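Local structure of CRISPR system Cmr subunit Cmr6 (Pyrococcus furiosus, 4W8V) at residues Asp146-Ala151 and Pro202-Val207; Leu25-Gly30 and Gly46-Pro51. The protein binds RNA as the subunit that, with Cmr1, caps the type III-B Cmr complex, a CRISPR ribonucleoprotein of adaptive immunity that targets invading nucleic acids. All coordinates share one frame; numbering follows the deposited sequence.

Contact 1 of 2, residues Asp146-Ala151 and Pro202-Val207; sequences DAIPIA and PFLVAV
I148 and L204 form a hydrogen-bonded antiparallel pair at the edge of the four-stranded antiparallel sheet of this RAMP-family chain, where strand 143-149, outermost within this chain, runs beside strand 202-209. Backbone bonding comes first. I148 N donates to L204 O at 3.0 Å, in the carbonyl plane and on a lone pair. The return bond is shorter, L204 N to I148 O at 2.7 Å, with the donor tilted 20° from the carbonyl plane. Just past the end of the strand the pairing persists: I150 N reaches P202 O at 2.9 Å, and here the donor stands well above the carbonyl plane. P149 has no N-H to give, and it sits at a non-hydrogen-bonded pair with F203, where none is called for; the backbone of F203 bonds to F19 on strand 13-21. CA-H...O contacts fill the intervals; F203 CA, for instance, approaches I148 O.

Apolar contacts divide between the two faces. On the one bearing I148 and L204, the two side chains lie alongside each other and point the same way. I150 comes in beside them: its CG1 stands beside its backbone N (chi1 -52°), which carries CD1 over the neighbouring strand to within 3.5 Å of L204 N and 3.9 Å of L204 CB. On the opposite face, P149 lies obliquely across the F203 ring, with P149 CA above one ring face, offset toward the rim, while A147 O approaches the ring edge. Farther along, A147 CB meets V205 CG2, and V205 also packs on V222 and L226 of helix 212-228. The closest meeting of the P149 and F203 side chains is P149 CG to F203 CE2, 3.7 Å.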
# COMPACT_ATOMS: atom_id res chain seq x y z
N ASP A 146 -8.31 -2.71 -7.52
CA ASP A 146 -7.92 -1.37 -7.85
C ASP A 146 -8.81 -0.37 -7.13
O ASP A 146 -10.03 -0.60 -6.94
CB ASP A 146 -7.95 -1.19 -9.37
CG ASP A 146 -6.93 -2.09 -10.08
OD1 ASP A 146 -5.71 -1.90 -9.90
OD2 ASP A 146 -7.33 -3.01 -10.79
N ALA A 147 -8.20 0.73 -6.71
CA ALA A 147 -8.94 1.83 -6.10
C ALA A 147 -9.34 2.78 -7.19
O ALA A 147 -8.48 3.27 -7.93
CB ALA A 147 -8.12 2.52 -5.06
N ILE A 148 -10.63 3.07 -7.29
CA ILE A 148 -11.16 3.74 -8.47
C ILE A 148 -11.96 5.02 -8.15
O ILE A 148 -12.69 5.05 -7.17
CB ILE A 148 -12.03 2.74 -9.25
CG1 ILE A 148 -13.07 2.11 -8.31
CG2 ILE A 148 -11.16 1.63 -9.83
CD1 ILE A 148 -13.61 0.80 -8.74
N PRO A 149 -11.77 6.07 -8.95
CA PRO A 149 -12.49 7.33 -8.79
C PRO A 149 -14.00 7.10 -8.87
O PRO A 149 -14.46 6.38 -9.74
CB PRO A 149 -12.01 8.18 -9.98
CG PRO A 149 -10.72 7.61 -10.34
CD PRO A 149 -10.83 6.14 -10.08
N ILE A 150 -14.73 7.68 -7.92
CA ILE A 150 -16.19 7.60 -7.92
C ILE A 150 -16.74 8.83 -8.64
O ILE A 150 -16.89 9.90 -8.05
CB ILE A 150 -16.74 7.51 -6.50
CG1 ILE A 150 -16.04 6.36 -5.77
CG2 ILE A 150 -18.28 7.33 -6.55
CD1 ILE A 150 -16.31 6.24 -4.29
N ALA A 151 -16.99 8.66 -9.93
CA ALA A 151 -17.29 9.76 -10.82
C ALA A 151 -18.43 10.64 -10.30
O ALA A 151 -18.29 11.85 -10.23
CB ALA A 151 -17.61 9.23 -12.20
N PRO A 202 -12.93 11.55 -4.57
CA PRO A 202 -13.39 10.29 -3.97
C PRO A 202 -12.95 9.04 -4.73
O PRO A 202 -13.05 9.00 -5.95
CB PRO A 202 -14.91 10.43 -4.02
CG PRO A 202 -15.19 11.38 -5.12
CD PRO A 202 -14.02 12.29 -5.23
N PHE A 203 -12.47 8.04 -3.98
CA PHE A 203 -12.07 6.76 -4.52
C PHE A 203 -12.81 5.65 -3.80
O PHE A 203 -13.05 5.72 -2.60
CB PHE A 203 -10.54 6.53 -4.39
CG PHE A 203 -9.73 7.32 -5.37
CD1 PHE A 203 -9.53 8.67 -5.19
CD2 PHE A 203 -9.17 6.70 -6.48
CE1 PHE A 203 -8.79 9.40 -6.10
CE2 PHE A 203 -8.43 7.42 -7.39
CZ PHE A 203 -8.24 8.76 -7.21
N LEU A 204 -13.18 4.61 -4.54
CA LEU A 204 -13.63 3.37 -3.93
C LEU A 204 -12.45 2.43 -3.71
O LEU A 204 -11.65 2.19 -4.61
CB LEU A 204 -14.68 2.69 -4.81
CG LEU A 204 -15.48 1.58 -4.15
CD1 LEU A 204 -16.53 2.17 -3.22
CD2 LEU A 204 -16.13 0.73 -5.21
N VAL A 205 -12.35 1.87 -2.51
CA VAL A 205 -11.25 1.03 -2.10
C VAL A 205 -11.79 -0.28 -1.56
O VAL A 205 -12.70 -0.28 -0.73
CB VAL A 205 -10.39 1.70 -1.02
CG1 VAL A 205 -9.32 0.76 -0.49
CG2 VAL A 205 -9.78 3.01 -1.55
N ALA A 206 -11.26 -1.41 -2.03
CA ALA A 206 -11.83 -2.69 -1.66
C ALA A 206 -10.85 -3.84 -1.67
O ALA A 206 -9.88 -3.85 -2.43
CB ALA A 206 -13.00 -3.02 -2.60
N VAL A 207 -11.13 -4.84 -0.85
CA VAL A 207 -10.40 -6.10 -0.86
C VAL A 207 -11.41 -7.25 -0.82
O VAL A 207 -12.50 -7.08 -0.32
CB VAL A 207 -9.41 -6.21 0.32
CG1 VAL A 207 -8.37 -5.10 0.26
CG2 VAL A 207 -10.13 -6.21 1.66

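Contact 2 of 2, residues Leu25-Gly30 and Gly46-Pro51; sequences LVVGLG and GVPYIP
V27 sets its branched side chain against the pyrrolidine ring of P48, joining two parts of this RAMP-family chain: strand 25-28, an outermost strand, within this chain, of its three-stranded antiparallel sheet, and the connection between helices 34-43 and 52-68. The side chains meet by apolar contacts alone: the nearest alpha carbons, those of V27 and P48, are 7.2 Å apart, and side chains bridge the interval. V27 and P48 each set out toward the other segment and slide past one another in opposite directions. The ring corner, P48 CG, does the touching, 3.7 Å from V27 CB and equally close to V27 CG1. With CG1 anti to the backbone N (chi1 -175°), that methyl also reaches on to the backbone of the residue after the proline, 3.8 Å from Y49 O.

Two further side chains extend the seam. L29 brings its CD2 methyl to P48 CB at 4.2 Å, a looser approach to the same proline; L29 also packs on F193 and L195 of strand 192-197. Beyond V27, L25 and I50 meet through their ends. The CB of I50 does not face the strand, but its chain turns toward it, with CG1 beside the backbone N (chi1 -62°), which brings CD1 next to the leucine methyl. Both residues also touch F203 of strand 202-209, which places this end of the seam in the buried space between the two sheets. The backbone of strand 25-28 bonds to strand 192-197 through L25 with V197 and V27 with L195, while V26 bonds to A233. The terminal methyls meet with L25 CD2 3.7 Å from I50 CD1.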
# COMPACT_ATOMS: atom_id res chain seq x y z
N LEU A 25 -2.68 13.79 -4.67
CA LEU A 25 -2.24 12.47 -5.08
C LEU A 25 -1.52 12.55 -6.42
O LEU A 25 -2.02 13.12 -7.39
CB LEU A 25 -3.43 11.53 -5.14
CG LEU A 25 -3.24 10.09 -5.59
CD1 LEU A 25 -2.35 9.27 -4.62
CD2 LEU A 25 -4.64 9.50 -5.73
N VAL A 26 -0.31 11.99 -6.44
CA VAL A 26 0.57 12.04 -7.60
C VAL A 26 0.70 10.64 -8.20
O VAL A 26 1.23 9.73 -7.58
CB VAL A 26 1.95 12.59 -7.21
CG1 VAL A 26 2.83 12.78 -8.44
CG2 VAL A 26 1.80 13.90 -6.44
N VAL A 27 0.18 10.48 -9.40
CA VAL A 27 0.02 9.18 -10.04
C VAL A 27 0.75 9.14 -11.38
O VAL A 27 0.59 10.04 -12.19
CB VAL A 27 -1.49 8.87 -10.29
CG1 VAL A 27 -1.65 7.47 -10.84
CG2 VAL A 27 -2.28 9.04 -9.01
N GLY A 28 1.56 8.11 -11.61
CA GLY A 28 2.22 7.93 -12.90
C GLY A 28 1.29 7.30 -13.92
O GLY A 28 0.60 6.32 -13.63
N LEU A 29 1.26 7.87 -15.12
CA LEU A 29 0.51 7.26 -16.20
C LEU A 29 1.34 6.22 -16.94
O LEU A 29 2.38 6.53 -17.52
CB LEU A 29 0.03 8.33 -17.18
CG LEU A 29 -0.86 9.37 -16.54
CD1 LEU A 29 -0.81 10.60 -17.39
CD2 LEU A 29 -2.29 8.84 -16.41
N GLY A 30 0.88 4.98 -16.91
CA GLY A 30 1.58 3.90 -17.57
C GLY A 30 1.23 3.84 -19.03
O GLY A 30 0.88 4.84 -19.64
N GLY A 46 -10.44 12.70 -16.21
CA GLY A 46 -9.00 12.58 -16.36
C GLY A 46 -8.29 11.99 -15.16
O GLY A 46 -7.08 11.75 -15.20
N VAL A 47 -9.04 11.75 -14.09
CA VAL A 47 -8.45 11.23 -12.85
C VAL A 47 -8.08 9.75 -12.97
O VAL A 47 -8.95 8.91 -13.23
CB VAL A 47 -9.44 11.45 -11.68
CG1 VAL A 47 -8.89 10.91 -10.37
CG2 VAL A 47 -9.74 12.93 -11.56
N PRO A 48 -6.79 9.41 -12.80
CA PRO A 48 -6.44 7.99 -12.95
C PRO A 48 -6.78 7.17 -11.71
O PRO A 48 -7.14 7.72 -10.68
CB PRO A 48 -4.93 8.04 -13.20
CG PRO A 48 -4.50 9.26 -12.46
CD PRO A 48 -5.58 10.25 -12.66
N TYR A 49 -6.70 5.86 -11.79
CA TYR A 49 -6.93 5.06 -10.59
C TYR A 49 -5.63 4.70 -9.90
O TYR A 49 -4.54 4.97 -10.40
CB TYR A 49 -7.70 3.78 -10.93
CG TYR A 49 -6.96 2.80 -11.83
CD1 TYR A 49 -6.28 1.71 -11.31
CD2 TYR A 49 -6.98 2.96 -13.21
CE1 TYR A 49 -5.64 0.80 -12.13
CE2 TYR A 49 -6.34 2.06 -14.05
CZ TYR A 49 -5.67 0.98 -13.51
OH TYR A 49 -5.05 0.08 -14.36
N ILE A 50 -5.78 4.09 -8.72
CA ILE A 50 -4.66 3.55 -7.96
C ILE A 50 -4.66 2.05 -8.08
O ILE A 50 -5.60 1.40 -7.61
CB ILE A 50 -4.76 3.93 -6.48
CG1 ILE A 50 -4.72 5.46 -6.30
CG2 ILE A 50 -3.67 3.24 -5.68
CD1 ILE A 50 -5.73 5.98 -5.28
N PRO A 51 -3.62 1.48 -8.71
CA PRO A 51 -3.52 0.03 -8.91
C PRO A 51 -3.57 -0.75 -7.60
O PRO A 51 -2.95 -0.37 -6.62
CB PRO A 51 -2.17 -0.15 -9.60
CG PRO A 51 -1.79 1.17 -10.11
CD PRO A 51 -2.45 2.20 -9.25

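In the fold
Along the chain, contact 2 closes before contact 1 opens, yet their centres lie about 12 Å apart, on the same side of the chain's centre. Each involves an outermost strand, within this chain, of a different antiparallel sheet: 143-149 in the four-stranded one, 25-28 in the three-stranded one. Segment 46-51 lies between them. On one side it meets V27 and its neighbours; on the other it presents I50 O to A147 N, a probable hydrogen bond of 2.8 Å, while D146 OD1 accepts a hydrogen bond from G52 N at the start of helix 52-68. F203 touches L25, V47 and I50, so one aromatic side chain serves both contacts. Together they knit both sheets and helix 52-68 within this C-terminal part of Cmr6, which carries the RAMP-family region.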